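Local coordinates for type IV pilus biogenesis factor PilY1 (Pseudomonas aeruginosa, PDB 3HX6), which primes type IV pilus assembly, supports twitching motility and adhesion to host cells, stabilises pili, and apparently regulates their retraction through calcium binding and release, at residues D186-L191 against G233-K238; F195-V200 against L251-L256; A209-N214 against L225-M230. The protein carries 3 engineered substitutions. All blocks are in the same frame, centred on the assembly; numbering follows the deposited sequence.

The three contacts belong to one four-stranded antiparallel blade of the beta-propeller in this C-terminal part of PilY1 and to its borders with the neighbouring blades. Interaction 3 pairs the two middle strands, 208-213 and 223-229, and its centre lies about 8 Å from the centre of each other contact. Interaction 1 sits at the outer strand, 235-241, where the loop after strand 178-184 of the preceding blade arrives; interaction 2 joins edge strand 199-202 to strand 251-257 of the next blade. Their centres are about 15 Å apart. Along the chain, interaction 3 is nested inside both others, whose segments alternate, so successive blades are fastened together at both edges of this sheet.

Interaction 1: D186-L191 against G233-K238; sequences DQEPDL and GAITRK
Lys238 NZ is the atom on which the acidic groups of the 186-191 loop converge. Its firm partner is Asp190 OD2, at 3.1 Å, a salt bridge that is also a hydrogen bond and uses the lone pair of OD2 turned away from OD1; the two side chains meet at about a right angle. Glu188 OE1 adds a long salt bridge to NZ at 3.8 Å, doubtful because the position of this oxygen is unsure. The lysine leaves its backbone with CG anti to N (chi1 170°) and is then bent at chi2, chi3 and chi4, which turns the ammonium group toward the aspartate. On the loop side, a type I beta turn from Glu188 to Leu191, closed by Leu191 N to Glu188 O at 2.9 Å, brings both acids to one side of the lysine. The close pairing of Asp190 with Lys238 would be expected to favour the charged form of both.

Next to the lysine, Ile235 lies against the same glutamate. Its CG2 meets the carboxylate oxygen Glu188 OE2 at 3.6 Å, its CD1 approaches Glu188 CB, and its CG1 lies against the Gln187 carbonyl. Ile183 of strand 178-184 touches both Glu188 and Ile235, and Leu226 of strand 223-229 packs on Glu188 and Lys238. Just beyond Ile235, Thr236 and Arg237 both face Ile227 in a classic beta bulge. The arrangement is a blade-to-blade junction at the outer strand of a beta-propeller, where a salt-bridge network fastens the connecting loop.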
ATOM      1  N   ASP A 186      25.814  -9.451 -34.290  1.00 27.26           N
ATOM      2  CA  ASP A 186      25.465 -10.307 -35.416  1.00 29.41           C
ATOM      3  C   ASP A 186      23.992 -10.143 -35.792  1.00 29.11           C
ATOM      4  O   ASP A 186      23.640 -10.178 -36.966  1.00 30.20           O
ATOM      5  CB  ASP A 186      25.747 -11.769 -35.070  1.00 31.41           C
ATOM      6  CG  ASP A 186      27.225 -12.109 -35.130  1.00 34.25           C
ATOM      7  OD1 ASP A 186      27.632 -13.094 -34.480  1.00 36.20           O
ATOM      8  OD2 ASP A 186      27.972 -11.395 -35.829  1.00 36.28           O
ATOM      9  N   GLN A 187      23.138  -9.974 -34.788  1.00 27.48           N
ATOM     10  CA  GLN A 187      21.708  -9.805 -35.022  1.00 26.91           C
ATOM     11  C   GLN A 187      21.340  -8.340 -35.242  1.00 26.38           C
ATOM     12  O   GLN A 187      20.428  -8.026 -36.009  1.00 25.75           O
ATOM     13  CB  GLN A 187      20.904 -10.344 -33.837  1.00 26.38           C
ATOM     14  CG  GLN A 187      20.878 -11.855 -33.724  1.00 27.90           C
ATOM     15  CD  GLN A 187      22.236 -12.446 -33.410  1.00 28.10           C
ATOM     16  OE1 GLN A 187      22.875 -12.077 -32.424  1.00 25.53           O
ATOM     17  NE2 GLN A 187      22.680 -13.381 -34.243  1.00 29.55           N
ATOM     18  N   GLU A 188      22.052  -7.451 -34.555  1.00 24.07           N
ATOM     19  CA  GLU A 188      21.808  -6.018 -34.655  1.00 23.57           C
ATOM     20  C   GLU A 188      23.150  -5.318 -34.752  1.00 22.37           C
ATOM     21  O   GLU A 188      23.764  -4.988 -33.740  1.00 19.64           O
ATOM     22  CB  GLU A 188      21.037  -5.528 -33.424  1.00 24.67           C
ATOM     23  CG  GLU A 188      20.795  -4.029 -33.384  1.00 25.95           C
ATOM     24  CD  GLU A 188      20.390  -3.471 -34.733  1.00 28.48           C
ATOM     25  OE1 GLU A 188      21.260  -2.899 -35.428  1.00 28.51           O
ATOM     26  OE2 GLU A 188      19.205  -3.614 -35.106  1.00 28.99           O
ATOM     27  N   PRO A 189      23.618  -5.078 -35.985  1.00 23.75           N
ATOM     28  CA  PRO A 189      24.904  -4.420 -36.232  1.00 23.37           C
ATOM     29  C   PRO A 189      25.155  -3.116 -35.475  1.00 22.08           C
ATOM     30  O   PRO A 189      26.298  -2.805 -35.160  1.00 23.35           O
ATOM     31  CB  PRO A 189      24.916  -4.239 -37.755  1.00 23.85           C
ATOM     32  CG  PRO A 189      23.464  -4.162 -38.104  1.00 26.25           C
ATOM     33  CD  PRO A 189      22.858  -5.231 -37.238  1.00 23.87           C
ATOM     34  N   ASP A 190      24.103  -2.360 -35.172  1.00 21.69           N
ATOM     35  CA  ASP A 190      24.279  -1.096 -34.455  1.00 20.99           C
ATOM     36  C   ASP A 190      24.094  -1.205 -32.945  1.00 19.95           C
ATOM     37  O   ASP A 190      23.915  -0.200 -32.263  1.00 18.56           O
ATOM     38  CB  ASP A 190      23.333  -0.030 -35.004  1.00 20.33           C
ATOM     39  CG  ASP A 190      23.722   0.434 -36.392  1.00 24.80           C
ATOM     40  OD1 ASP A 190      24.888   0.849 -36.579  1.00 24.70           O
ATOM     41  OD2 ASP A 190      22.862   0.396 -37.295  1.00 26.63           O
ATOM     42  N   LEU A 191      24.141  -2.423 -32.422  1.00 19.82           N
ATOM     43  CA  LEU A 191      23.996  -2.621 -30.991  1.00 19.25           C
ATOM     44  C   LEU A 191      25.309  -2.265 -30.290  1.00 18.90           C
ATOM     45  O   LEU A 191      26.383  -2.715 -30.696  1.00 18.44           O
ATOM     46  CB  LEU A 191      23.628  -4.075 -30.692  1.00 18.33           C
ATOM     47  CG  LEU A 191      23.406  -4.425 -29.219  1.00 21.14           C
ATOM     48  CD1 LEU A 191      22.164  -3.693 -28.697  1.00 19.43           C
ATOM     49  CD2 LEU A 191      23.245  -5.939 -29.067  1.00 20.61           C
ATOM     50  N   GLY A 233      12.806 -11.968 -30.310  1.00 19.76           N
ATOM     51  CA  GLY A 233      14.088 -11.305 -30.167  1.00 16.64           C
ATOM     52  C   GLY A 233      14.473 -10.714 -31.513  1.00 17.27           C
ATOM     53  O   GLY A 233      15.554 -10.152 -31.679  1.00 16.69           O
ATOM     54  N   ALA A 234      13.587 -10.853 -32.493  1.00 16.08           N
ATOM     55  CA  ALA A 234      13.845 -10.299 -33.816  1.00 18.59           C
ATOM     56  C   ALA A 234      13.796  -8.776 -33.721  1.00 17.72           C
ATOM     57  O   ALA A 234      13.105  -8.222 -32.870  1.00 18.14           O
ATOM     58  CB  ALA A 234      12.792 -10.783 -34.811  1.00 18.61           C
ATOM     59  N   ILE A 235      14.527  -8.095 -34.592  1.00 17.77           N
ATOM     60  CA  ILE A 235      14.502  -6.644 -34.573  1.00 19.75           C
ATOM     61  C   ILE A 235      13.288  -6.207 -35.390  1.00 19.97           C
ATOM     62  O   ILE A 235      13.367  -6.078 -36.610  1.00 21.30           O
ATOM     63  CB  ILE A 235      15.781  -6.049 -35.193  1.00 19.41           C
ATOM     64  CG1 ILE A 235      17.017  -6.605 -34.475  1.00 19.94           C
ATOM     65  CG2 ILE A 235      15.748  -4.534 -35.090  1.00 19.84           C
ATOM     66  CD1 ILE A 235      17.042  -6.350 -32.973  1.00 16.88           C
ATOM     67  N   THR A 236      12.160  -5.997 -34.718  1.00 19.60           N
ATOM     68  CA  THR A 236      10.934  -5.584 -35.406  1.00 20.15           C
ATOM     69  C   THR A 236      11.144  -4.275 -36.166  1.00 19.86           C
ATOM     70  O   THR A 236      10.651  -4.106 -37.281  1.00 22.25           O
ATOM     71  CB  THR A 236       9.771  -5.419 -34.411  1.00 21.53           C
ATOM     72  OG1 THR A 236       9.505  -6.678 -33.782  1.00 18.98           O
ATOM     73  CG2 THR A 236       8.511  -4.940 -35.132  1.00 23.05           C
ATOM     74  N   ARG A 237      11.875  -3.351 -35.555  1.00 18.25           N
ATOM     75  CA  ARG A 237      12.178  -2.068 -36.177  1.00 18.37           C
ATOM     76  C   ARG A 237      13.356  -1.403 -35.501  1.00 17.85           C
ATOM     77  O   ARG A 237      13.503  -1.448 -34.277  1.00 16.98           O
ATOM     78  CB  ARG A 237      10.993  -1.090 -36.103  1.00 21.52           C
ATOM     79  CG  ARG A 237       9.994  -1.152 -37.257  1.00 27.51           C
ATOM     80  CD  ARG A 237      10.653  -1.090 -38.632  1.00 27.99           C
ATOM     81  NE  ARG A 237      11.379   0.146 -38.928  1.00 31.25           N
ATOM     82  CZ  ARG A 237      10.816   1.318 -39.226  1.00 31.21           C
ATOM     83  NH1 ARG A 237       9.496   1.447 -39.266  1.00 31.80           N
ATOM     84  NH2 ARG A 237      11.578   2.360 -39.518  1.00 28.88           N
ATOM     85  N   LYS A 238      14.205  -0.802 -36.320  1.00 19.06           N
ATOM     86  CA  LYS A 238      15.345  -0.048 -35.836  1.00 20.25           C
ATOM     87  C   LYS A 238      15.057   1.343 -36.365  1.00 20.69           C
ATOM     88  O   LYS A 238      14.959   1.546 -37.576  1.00 21.80           O
ATOM     89  CB  LYS A 238      16.659  -0.573 -36.416  1.00 21.60           C
ATOM     90  CG  LYS A 238      17.851   0.332 -36.123  1.00 25.47           C
ATOM     91  CD  LYS A 238      19.132  -0.456 -35.880  1.00 27.90           C
ATOM     92  CE  LYS A 238      19.521  -1.334 -37.065  1.00 32.77           C
ATOM     93  NZ  LYS A 238      20.095  -0.568 -38.188  1.00 32.71           N
TER

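Interaction 2: F195-V200 against L251-L256; sequences FPKPTV and LSSPRL
Leu251 O receives the ring of Pro196, whose CG lies 3.4 Å away, at the start of a contact between the lead-in and first residues of strand 199-202 and strand 251-257, the first strands of successive propeller blades; the touching parts run in nearly the same direction, 21° apart. At Ser252 the backbone meets the same ring, with Pro196 CB 3.7 Å from the serine C, while Ser252 OG turns elsewhere, to Tyr216 OH and Ile328 O. Ser253 supplies the direct hydrogen bond: its OG takes the amide of Lys197, N to OG 2.8 Å, almost straight at 171°. Set anti to its own carbonyl carbon (chi1 -46°), OG points at this amide and lies 3.5 Å from Pro196 CA. Pro254 comes next, its CD against Lys197 O at 3.6 Å. A water joins the two segments here, giving hydrogens to Lys197 O and Pro254 O and accepting one from Thr199 OG1. Thr199 OG1 thereby donates to one water and accepts from a second, which takes the amide of Leu256. The side chain of Leu256 is about 9 Å from the bound calcium ion. It lies beside that of Thr199, pointing the opposite way, with Leu256 CD2 3.7 Å from Thr199 CG2.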
ATOM      1  N   PHE A 195      23.869  -0.211 -21.821  1.00 17.57           N
ATOM      2  CA  PHE A 195      23.654   0.404 -20.525  1.00 17.99           C
ATOM      3  C   PHE A 195      22.218   0.925 -20.429  1.00 16.06           C
ATOM      4  O   PHE A 195      21.655   1.002 -19.339  1.00 16.00           O
ATOM      5  CB  PHE A 195      24.638   1.557 -20.331  1.00 20.52           C
ATOM      6  CG  PHE A 195      26.049   1.108 -20.105  1.00 23.22           C
ATOM      7  CD1 PHE A 195      26.482   0.758 -18.828  1.00 24.29           C
ATOM      8  CD2 PHE A 195      26.946   1.026 -21.163  1.00 23.86           C
ATOM      9  CE1 PHE A 195      27.787   0.336 -18.609  1.00 26.11           C
ATOM     10  CE2 PHE A 195      28.257   0.600 -20.953  1.00 25.23           C
ATOM     11  CZ  PHE A 195      28.676   0.257 -19.674  1.00 25.59           C
ATOM     12  N   PRO A 196      21.604   1.293 -21.571  1.00 15.70           N
ATOM     13  CA  PRO A 196      20.230   1.794 -21.494  1.00 17.04           C
ATOM     14  C   PRO A 196      19.283   0.788 -20.858  1.00 17.10           C
ATOM     15  O   PRO A 196      19.433  -0.413 -21.042  1.00 19.50           O
ATOM     16  CB  PRO A 196      19.873   2.052 -22.958  1.00 16.13           C
ATOM     17  CG  PRO A 196      21.189   2.409 -23.568  1.00 17.26           C
ATOM     18  CD  PRO A 196      22.102   1.370 -22.956  1.00 13.24           C
ATOM     19  N   LYS A 197      18.315   1.289 -20.103  1.00 18.97           N
ATOM     20  CA  LYS A 197      17.323   0.435 -19.473  1.00 19.27           C
ATOM     21  C   LYS A 197      16.176   0.268 -20.460  1.00 17.99           C
ATOM     22  O   LYS A 197      15.546   1.242 -20.875  1.00 15.79           O
ATOM     23  CB  LYS A 197      16.795   1.071 -18.189  1.00 24.29           C
ATOM     24  CG  LYS A 197      17.813   1.143 -17.067  1.00 32.10           C
ATOM     25  CD  LYS A 197      17.144   1.518 -15.750  1.00 37.08           C
ATOM     26  CE  LYS A 197      18.142   1.485 -14.605  1.00 41.23           C
ATOM     27  NZ  LYS A 197      17.460   1.463 -13.277  1.00 46.58           N
ATOM     28  N   PRO A 198      15.888  -0.972 -20.854  1.00 16.86           N
ATOM     29  CA  PRO A 198      14.798  -1.177 -21.803  1.00 16.27           C
ATOM     30  C   PRO A 198      13.429  -1.085 -21.155  1.00 16.40           C
ATOM     31  O   PRO A 198      13.291  -1.203 -19.931  1.00 16.79           O
ATOM     32  CB  PRO A 198      15.082  -2.574 -22.346  1.00 15.92           C
ATOM     33  CG  PRO A 198      15.634  -3.273 -21.143  1.00 17.26           C
ATOM     34  CD  PRO A 198      16.574  -2.241 -20.547  1.00 16.92           C
ATOM     35  N   THR A 199      12.421  -0.854 -21.984  1.00 16.08           N
ATOM     36  CA  THR A 199      11.041  -0.810 -21.526  1.00 17.79           C
ATOM     37  C   THR A 199      10.368  -1.965 -22.253  1.00 17.28           C
ATOM     38  O   THR A 199      10.670  -2.237 -23.416  1.00 16.55           O
ATOM     39  CB  THR A 199      10.326   0.512 -21.907  1.00 19.40           C
ATOM     40  OG1 THR A 199      10.765   1.568 -21.041  1.00 18.44           O
ATOM     41  CG2 THR A 199       8.809   0.363 -21.769  1.00 21.00           C
ATOM     42  N   VAL A 200       9.485  -2.660 -21.555  1.00 15.28           N
ATOM     43  CA  VAL A 200       8.756  -3.767 -22.147  1.00 14.54           C
ATOM     44  C   VAL A 200       7.341  -3.252 -22.306  1.00 13.96           C
ATOM     45  O   VAL A 200       6.707  -2.864 -21.329  1.00 13.65           O
ATOM     46  CB  VAL A 200       8.759  -4.990 -21.233  1.00 14.14           C
ATOM     47  CG1 VAL A 200       7.897  -6.092 -21.843  1.00 13.15           C
ATOM     48  CG2 VAL A 200      10.192  -5.476 -21.040  1.00 13.63           C
ATOM     49  N   LEU A 251      21.939   5.795 -28.458  1.00 10.66           N
ATOM     50  CA  LEU A 251      20.659   6.153 -27.862  1.00 11.55           C
ATOM     51  C   LEU A 251      20.535   5.561 -26.461  1.00 11.97           C
ATOM     52  O   LEU A 251      20.908   4.417 -26.237  1.00 10.75           O
ATOM     53  CB  LEU A 251      19.501   5.661 -28.735  1.00 11.88           C
ATOM     54  CG  LEU A 251      18.153   6.279 -28.358  1.00 10.84           C
ATOM     55  CD1 LEU A 251      18.200   7.779 -28.666  1.00  8.96           C
ATOM     56  CD2 LEU A 251      17.030   5.617 -29.134  1.00  9.71           C
ATOM     57  N   SER A 252      19.995   6.339 -25.527  1.00 12.63           N
ATOM     58  CA  SER A 252      19.848   5.889 -24.145  1.00 12.81           C
ATOM     59  C   SER A 252      18.467   5.327 -23.814  1.00 13.44           C
ATOM     60  O   SER A 252      17.675   5.036 -24.714  1.00 11.52           O
ATOM     61  CB  SER A 252      20.185   7.039 -23.195  1.00 14.71           C
ATOM     62  OG  SER A 252      21.498   7.515 -23.447  1.00 15.41           O
ATOM     63  N   SER A 253      18.188   5.192 -22.516  1.00 13.55           N
ATOM     64  CA  SER A 253      16.927   4.642 -22.022  1.00 12.07           C
ATOM     65  C   SER A 253      15.696   5.394 -22.508  1.00 12.32           C
ATOM     66  O   SER A 253      15.567   6.601 -22.307  1.00 10.90           O
ATOM     67  CB  SER A 253      16.928   4.631 -20.490  1.00 13.56           C
ATOM     68  OG  SER A 253      18.147   4.118 -19.986  1.00 15.55           O
ATOM     69  N   PRO A 254      14.756   4.680 -23.144  1.00 13.09           N
ATOM     70  CA  PRO A 254      13.559   5.380 -23.621  1.00 12.94           C
ATOM     71  C   PRO A 254      12.441   5.403 -22.592  1.00 15.45           C
ATOM     72  O   PRO A 254      12.429   4.603 -21.649  1.00 15.40           O
ATOM     73  CB  PRO A 254      13.158   4.569 -24.845  1.00 11.65           C
ATOM     74  CG  PRO A 254      13.484   3.166 -24.399  1.00 12.91           C
ATOM     75  CD  PRO A 254      14.841   3.324 -23.716  1.00  9.04           C
ATOM     76  N   ARG A 255      11.516   6.341 -22.771  1.00 12.29           N
ATOM     77  CA  ARG A 255      10.340   6.435 -21.926  1.00 12.52           C
ATOM     78  C   ARG A 255       9.171   6.333 -22.907  1.00 14.41           C
ATOM     79  O   ARG A 255       9.036   7.150 -23.819  1.00 12.37           O
ATOM     80  CB  ARG A 255      10.272   7.777 -21.194  1.00 13.81           C
ATOM     81  CG  ARG A 255       8.972   7.988 -20.406  1.00 14.53           C
ATOM     82  CD  ARG A 255       8.838   7.007 -19.235  1.00 16.36           C
ATOM     83  NE  ARG A 255       9.965   7.134 -18.319  1.00 19.79           N
ATOM     84  CZ  ARG A 255      10.143   6.398 -17.225  1.00 23.75           C
ATOM     85  NH1 ARG A 255       9.256   5.465 -16.892  1.00 23.55           N
ATOM     86  NH2 ARG A 255      11.222   6.581 -16.475  1.00 21.32           N
ATOM     87  N   LEU A 256       8.339   5.318 -22.742  1.00 13.79           N
ATOM     88  CA  LEU A 256       7.202   5.159 -23.632  1.00 15.32           C
ATOM     89  C   LEU A 256       6.019   5.971 -23.131  1.00 14.85           C
ATOM     90  O   LEU A 256       5.836   6.135 -21.923  1.00 16.16           O
ATOM     91  CB  LEU A 256       6.832   3.681 -23.751  1.00 17.01           C
ATOM     92  CG  LEU A 256       7.502   2.974 -24.937  1.00 19.82           C
ATOM     93  CD1 LEU A 256       9.003   3.226 -24.941  1.00 20.87           C
ATOM     94  CD2 LEU A 256       7.192   1.496 -24.867  1.00 24.13           C
TER
HETATM   95  O   HOH W   1      13.206   2.374 -20.463  1.00 26.49           O
HETATM   96  O   HOH W   2       8.836   3.400 -20.446  1.00 15.02           O

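Interaction 3: A209-N214 against L225-M230; sequences AVVTGN and LLIIDM. Engineered in segment 225-230: Met230 (natural residue Leu).
Val210 and Ile228 exchange two backbone hydrogen bonds, Val210 N to Ile228 O at 2.6 Å and Ile228 N to Val210 O at 2.8 Å. Thr212 and Leu226 form the second such pair, with Leu226 N to Thr212 O at 2.8 Å. Between them sits the non-hydrogen-bonded pair Val211-Ile227, where Val211 CA makes a CA-H...O contact with Leu226 O; the strands run antiparallel at 164°.

Apolar packing follows on both faces. On the face of Val210, Thr212, Leu226 and Ile228, Val210 CB and Ile228 CB are 4.0 Å apart, and Trp181 and Leu166 of the preceding blade lie over it. Val210 CG2 reaches the sulfur of the engineered Met230, SD at 3.7 Å; CG of that methionine is anti to its N (chi1 -169°), and the chain then bends back toward the valine. Leu226 CD1 packs on Asn214 CA. On the other face, Val211 CG1 fits against Leu225 CD1 at 3.8 Å.

Polar side-chain bonds close one end of the pair, where strand 208-213 ends. Asn214 OD1 accepts from Leu251 N and Ala224 N, and ND2 donates to Lys222 O and Asp190 O. The whole is a beta hairpin forming the two middle strands of a propeller blade.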
ATOM      1  N   ALA A 209       6.920  -5.858 -27.065  1.00 12.37           N
ATOM      2  CA  ALA A 209       8.300  -5.748 -27.492  1.00 13.58           C
ATOM      3  C   ALA A 209       9.198  -5.156 -26.430  1.00 12.91           C
ATOM      4  O   ALA A 209       8.743  -4.590 -25.431  1.00 11.95           O
ATOM      5  CB  ALA A 209       8.385  -4.889 -28.747  1.00 12.06           C
ATOM      6  N   VAL A 210      10.492  -5.318 -26.653  1.00 12.55           N
ATOM      7  CA  VAL A 210      11.481  -4.733 -25.776  1.00 13.25           C
ATOM      8  C   VAL A 210      11.861  -3.494 -26.555  1.00 13.25           C
ATOM      9  O   VAL A 210      12.306  -3.591 -27.700  1.00 14.47           O
ATOM     10  CB  VAL A 210      12.717  -5.624 -25.621  1.00 13.08           C
ATOM     11  CG1 VAL A 210      13.865  -4.819 -24.993  1.00 12.27           C
ATOM     12  CG2 VAL A 210      12.371  -6.828 -24.750  1.00 15.01           C
ATOM     13  N   VAL A 211      11.643  -2.330 -25.961  1.00 12.93           N
ATOM     14  CA  VAL A 211      11.985  -1.082 -26.620  1.00 12.79           C
ATOM     15  C   VAL A 211      13.105  -0.443 -25.831  1.00 14.31           C
ATOM     16  O   VAL A 211      12.944  -0.120 -24.656  1.00 14.55           O
ATOM     17  CB  VAL A 211      10.767  -0.152 -26.690  1.00 11.69           C
ATOM     18  CG1 VAL A 211      11.129   1.134 -27.423  1.00 12.35           C
ATOM     19  CG2 VAL A 211       9.628  -0.882 -27.413  1.00  6.50           C
ATOM     20  N   THR A 212      14.250  -0.267 -26.478  1.00 13.05           N
ATOM     21  CA  THR A 212      15.399   0.297 -25.801  1.00 12.88           C
ATOM     22  C   THR A 212      16.307   1.066 -26.755  1.00 12.41           C
ATOM     23  O   THR A 212      16.091   1.060 -27.963  1.00 11.85           O
ATOM     24  CB  THR A 212      16.200  -0.839 -25.134  1.00 14.21           C
ATOM     25  OG1 THR A 212      17.204  -0.288 -24.279  1.00 15.40           O
ATOM     26  CG2 THR A 212      16.843  -1.727 -26.195  1.00 13.80           C
ATOM     27  N   GLY A 213      17.309   1.747 -26.203  1.00 12.74           N
ATOM     28  CA  GLY A 213      18.248   2.482 -27.030  1.00 11.79           C
ATOM     29  C   GLY A 213      19.299   1.489 -27.496  1.00 13.39           C
ATOM     30  O   GLY A 213      19.501   0.466 -26.838  1.00 13.63           O
ATOM     31  N   ASN A 214      19.967   1.765 -28.615  1.00 12.01           N
ATOM     32  CA  ASN A 214      20.981   0.839 -29.119  1.00 13.18           C
ATOM     33  C   ASN A 214      22.215   0.794 -28.223  1.00 14.39           C
ATOM     34  O   ASN A 214      23.037  -0.117 -28.315  1.00 14.68           O
ATOM     35  CB  ASN A 214      21.388   1.210 -30.547  1.00 14.33           C
ATOM     36  CG  ASN A 214      22.165   2.510 -30.620  1.00 15.70           C
ATOM     37  OD1 ASN A 214      21.739   3.533 -30.086  1.00 13.03           O
ATOM     38  ND2 ASN A 214      23.310   2.477 -31.296  1.00 12.96           N
ATOM     39  N   LEU A 225      16.619   3.679 -31.937  1.00 14.34           N
ATOM     40  CA  LEU A 225      15.695   3.037 -31.017  1.00 14.21           C
ATOM     41  C   LEU A 225      15.549   1.616 -31.538  1.00 14.75           C
ATOM     42  O   LEU A 225      15.303   1.405 -32.726  1.00 17.19           O
ATOM     43  CB  LEU A 225      14.320   3.723 -31.031  1.00 13.93           C
ATOM     44  CG  LEU A 225      13.323   3.165 -30.002  1.00 15.14           C
ATOM     45  CD1 LEU A 225      13.757   3.598 -28.600  1.00 11.31           C
ATOM     46  CD2 LEU A 225      11.910   3.669 -30.293  1.00 15.19           C
ATOM     47  N   LEU A 226      15.725   0.639 -30.662  1.00 12.34           N
ATOM     48  CA  LEU A 226      15.585  -0.741 -31.070  1.00 13.55           C
ATOM     49  C   LEU A 226      14.247  -1.245 -30.554  1.00 14.89           C
ATOM     50  O   LEU A 226      13.917  -1.076 -29.382  1.00 15.59           O
ATOM     51  CB  LEU A 226      16.723  -1.596 -30.501  1.00 12.77           C
ATOM     52  CG  LEU A 226      18.154  -1.172 -30.875  1.00 15.10           C
ATOM     53  CD1 LEU A 226      19.160  -2.170 -30.298  1.00 11.58           C
ATOM     54  CD2 LEU A 226      18.294  -1.102 -32.388  1.00 13.29           C
ATOM     55  N   ILE A 227      13.467  -1.835 -31.447  1.00 14.43           N
ATOM     56  CA  ILE A 227      12.181  -2.391 -31.077  1.00 15.41           C
ATOM     57  C   ILE A 227      12.335  -3.874 -31.359  1.00 16.10           C
ATOM     58  O   ILE A 227      12.306  -4.319 -32.507  1.00 15.72           O
ATOM     59  CB  ILE A 227      11.049  -1.765 -31.901  1.00 15.59           C
ATOM     60  CG1 ILE A 227      10.967  -0.267 -31.577  1.00 16.01           C
ATOM     61  CG2 ILE A 227       9.725  -2.451 -31.581  1.00 15.77           C
ATOM     62  CD1 ILE A 227       9.884   0.488 -32.326  1.00 15.48           C
ATOM     63  N   ILE A 228      12.531  -4.622 -30.283  1.00 16.15           N
ATOM     64  CA  ILE A 228      12.762  -6.054 -30.344  1.00 16.21           C
ATOM     65  C   ILE A 228      11.517  -6.847 -29.970  1.00 17.08           C
ATOM     66  O   ILE A 228      10.951  -6.649 -28.897  1.00 16.18           O
ATOM     67  CB  ILE A 228      13.907  -6.419 -29.382  1.00 16.64           C
ATOM     68  CG1 ILE A 228      15.111  -5.505 -29.666  1.00 16.59           C
ATOM     69  CG2 ILE A 228      14.277  -7.891 -29.530  1.00 16.23           C
ATOM     70  CD1 ILE A 228      16.203  -5.568 -28.619  1.00 16.46           C
ATOM     71  N   ASP A 229      11.094  -7.747 -30.851  1.00 15.46           N
ATOM     72  CA  ASP A 229       9.917  -8.562 -30.574  1.00 15.82           C
ATOM     73  C   ASP A 229      10.166  -9.357 -29.301  1.00 15.91           C
ATOM     74  O   ASP A 229      11.160 -10.080 -29.189  1.00 13.79           O
ATOM     75  CB  ASP A 229       9.637  -9.526 -31.732  1.00 16.49           C
ATOM     76  CG  ASP A 229       8.374 -10.344 -31.513  1.00 18.38           C
ATOM     77  OD1 ASP A 229       7.279  -9.743 -31.460  1.00 15.64           O
ATOM     78  OD2 ASP A 229       8.480 -11.582 -31.387  1.00 17.53           O
ATOM     79  N   MET A 230       9.259  -9.224 -28.341  1.00 16.84           N
ATOM     80  CA  MET A 230       9.386  -9.914 -27.064  1.00 18.15           C
ATOM     81  C   MET A 230       9.578 -11.419 -27.213  1.00 19.38           C
ATOM     82  O   MET A 230      10.485 -12.002 -26.619  1.00 19.08           O
ATOM     83  CB  MET A 230       8.149  -9.649 -26.198  1.00 20.45           C
ATOM     84  CG  MET A 230       8.299 -10.091 -24.749  1.00 20.93           C
ATOM     85  SD  MET A 230       9.672  -9.237 -23.913  1.00 23.05           S
ATOM     86  CE  MET A 230      10.908 -10.489 -23.879  1.00 21.09           C
TER